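Local atomic coordinates of Old Yellow Enzyme (Pichia, PDB entry 6AGZ), a protein that probably reduces the carbon-carbon double bond of enone compounds asymmetrically, using a bound flavin mononucleotide as cofactor. Residues Ser188-Leu193 / Pro242-Gln247. Sequence-based numbering, arbitrary orientation.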
loop_
_atom_site.group_PDB
_atom_site.type_symbol
_atom_site.label_atom_id
_atom_site.label_comp_id
_atom_site.label_asym_id
_atom_site.label_seq_id
_atom_site.Cartn_x
_atom_site.Cartn_y
_atom_site.Cartn_z
ATOM N N SER A 188 -7.744 17.218 0.822
ATOM C CA SER A 188 -7.423 16.480 -0.392
ATOM C C SER A 188 -8.212 15.182 -0.445
ATOM O O SER A 188 -7.716 14.147 -0.901
ATOM C CB SER A 188 -5.923 16.207 -0.485
ATOM O OG SER A 188 -5.587 15.614 -1.727
ATOM N N ALA A 189 -9.458 15.219 0.020
ATOM C CA ALA A 189 -10.281 14.028 0.147
ATOM C C ALA A 189 -11.668 14.281 -0.431
ATOM O O ALA A 189 -12.014 15.402 -0.816
ATOM C CB ALA A 189 -10.394 13.590 1.614
ATOM N N HIS A 190 -12.450 13.202 -0.509
ATOM C CA HIS A 190 -13.892 13.269 -0.751
ATOM C C HIS A 190 -14.229 13.867 -2.117
ATOM O O HIS A 190 -15.233 14.563 -2.277
ATOM C CB HIS A 190 -14.598 14.039 0.366
ATOM C CG HIS A 190 -14.495 13.383 1.707
ATOM N ND1 HIS A 190 -14.415 14.098 2.883
ATOM C CD2 HIS A 190 -14.460 12.075 2.059
ATOM C CE1 HIS A 190 -14.334 13.259 3.900
ATOM N NE2 HIS A 190 -14.360 12.026 3.429
ATOM N N GLY A 191 -13.395 13.582 -3.114
ATOM C CA GLY A 191 -13.733 13.948 -4.476
ATOM C C GLY A 191 -13.713 15.426 -4.786
ATOM O O GLY A 191 -14.276 15.840 -5.803
ATOM N N TYR A 192 -13.100 16.242 -3.935
ATOM C CA TYR A 192 -12.922 17.654 -4.244
ATOM C C TYR A 192 -11.658 17.803 -5.093
ATOM O O TYR A 192 -11.043 16.811 -5.493
ATOM C CB TYR A 192 -12.928 18.472 -2.954
ATOM C CG TYR A 192 -14.243 18.357 -2.206
ATOM C CD1 TYR A 192 -14.363 17.543 -1.086
ATOM C CD2 TYR A 192 -15.375 19.038 -2.642
ATOM C CE1 TYR A 192 -15.567 17.426 -0.409
ATOM C CE2 TYR A 192 -16.583 18.927 -1.972
ATOM C CZ TYR A 192 -16.673 18.120 -0.858
ATOM O OH TYR A 192 -17.871 18.005 -0.189
ATOM N N LEU A 193 -11.254 19.049 -5.375
ATOM C CA LEU A 193 -10.324 19.319 -6.474
ATOM C C LEU A 193 -9.059 18.467 -6.397
ATOM O O LEU A 193 -8.699 17.780 -7.362
ATOM C CB LEU A 193 -9.950 20.802 -6.501
ATOM C CG LEU A 193 -9.049 21.143 -7.694
ATOM C CD1 LEU A 193 -9.852 21.191 -8.988
ATOM C CD2 LEU A 193 -8.283 22.439 -7.482
ATOM N N PRO A 242 -8.565 7.466 0.894
ATOM C CA PRO A 242 -8.253 6.541 -0.209
ATOM C C PRO A 242 -9.407 5.637 -0.611
ATOM O O PRO A 242 -9.535 5.310 -1.797
ATOM C CB PRO A 242 -7.072 5.728 0.342
ATOM C CG PRO A 242 -6.491 6.578 1.428
ATOM C CD PRO A 242 -7.656 7.290 2.038
ATOM N N TYR A 243 -10.252 5.223 0.333
ATOM C CA TYR A 243 -11.323 4.279 0.040
ATOM C C TYR A 243 -12.631 4.945 -0.365
ATOM O O TYR A 243 -13.536 4.250 -0.840
ATOM C CB TYR A 243 -11.584 3.377 1.252
ATOM C CG TYR A 243 -10.450 2.438 1.583
ATOM C CD1 TYR A 243 -10.123 1.387 0.737
ATOM C CD2 TYR A 243 -9.714 2.592 2.751
ATOM C CE1 TYR A 243 -9.090 0.522 1.039
ATOM C CE2 TYR A 243 -8.679 1.732 3.061
ATOM C CZ TYR A 243 -8.370 0.699 2.201
ATOM O OH TYR A 243 -7.341 -0.162 2.504
ATOM N N ALA A 244 -12.757 6.258 -0.191
ATOM C CA ALA A 244 -14.022 6.928 -0.454
ATOM C C ALA A 244 -14.362 6.902 -1.940
ATOM O O ALA A 244 -13.488 6.984 -2.806
ATOM C CB ALA A 244 -13.974 8.373 0.044
ATOM N N THR A 245 -15.660 6.780 -2.227
ATOM C CA THR A 245 -16.180 6.834 -3.589
ATOM C C THR A 245 -17.137 8.006 -3.773
ATOM O O THR A 245 -17.899 8.039 -4.745
ATOM C CB THR A 245 -16.871 5.519 -3.955
ATOM O OG1 THR A 245 -17.858 5.205 -2.965
ATOM C CG2 THR A 245 -15.856 4.385 -4.028
ATOM N N PHE A 246 -17.111 8.967 -2.855
ATOM C CA PHE A 246 -17.990 10.124 -2.938
ATOM C C PHE A 246 -17.606 11.007 -4.119
ATOM O O PHE A 246 -16.423 11.256 -4.371
ATOM C CB PHE A 246 -17.923 10.915 -1.629
ATOM C CG PHE A 246 -18.908 12.049 -1.544
ATOM C CD1 PHE A 246 -20.271 11.808 -1.572
ATOM C CD2 PHE A 246 -18.467 13.355 -1.405
ATOM C CE1 PHE A 246 -21.178 12.852 -1.482
ATOM C CE2 PHE A 246 -19.367 14.402 -1.311
ATOM C CZ PHE A 246 -20.724 14.149 -1.351
ATOM N N GLN A 247 -18.621 11.467 -4.853
ATOM C CA GLN A 247 -18.448 12.391 -5.975
ATOM C C GLN A 247 -17.519 11.817 -7.047
ATOM O O GLN A 247 -16.614 12.487 -7.547
ATOM C CB GLN A 247 -17.956 13.756 -5.488
ATOM C CG GLN A 247 -19.034 14.564 -4.783
ATOM C CD GLN A 247 -18.522 15.875 -4.225
ATOM O OE1 GLN A 247 -19.254 16.862 -4.162
ATOM N NE2 GLN A 247 -17.262 15.889 -3.803
HETATM O O HOH W 1 -15.092 14.539 -7.825
#
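Q247 makes polar contact with the turn at H190 twice, by its side-chain amide and, through a water, by its backbone carbonyl. Its NE2 gives a weak hydrogen bond to H190 O, 2.9 Å long but bent to 120° at the hydrogen. At the next residue, one water donates to both G191 O and Q247 O, tying the two backbones together; G191 O also takes a hydrogen bond from Q196.

The same amide meets Y192. With its CG anti to the carbonyl carbon (chi1 -73°) and the chain extended beyond, Q247 carries NE2 over one face of the phenol ring, toward the rim, 3.6 Å from Y192 CE2. The two planes stand 76° apart, so the amide comes at the ring steeply instead of lying flat on it. Cut back to an alanine, Y192 would no longer put a ring beside the Q247 amide, which would probably be freer to swing away from H190 O.

Van der Waals packing completes the contact. F246 turns its ring edge to two oxygens, CD2 lying 3.6 Å from H190 O and CE2 4.1 Å from Y192 OH, while Q247 CG sits over one face of the same ring. A244 CB touches the imidazole edge of H190 at CD2, 4.2 Å away. At G191 a side chain would run into F246 O and Q247 CB.

A type I' turn from A189 to Y192 shapes the loop after strand 183-187, which here packs on the loop after neighbouring strand 236-240. These are adjacent beta-alpha loops at the C-terminal mouth of a TIM barrel, where H190 lines the flavin mononucleotide pocket.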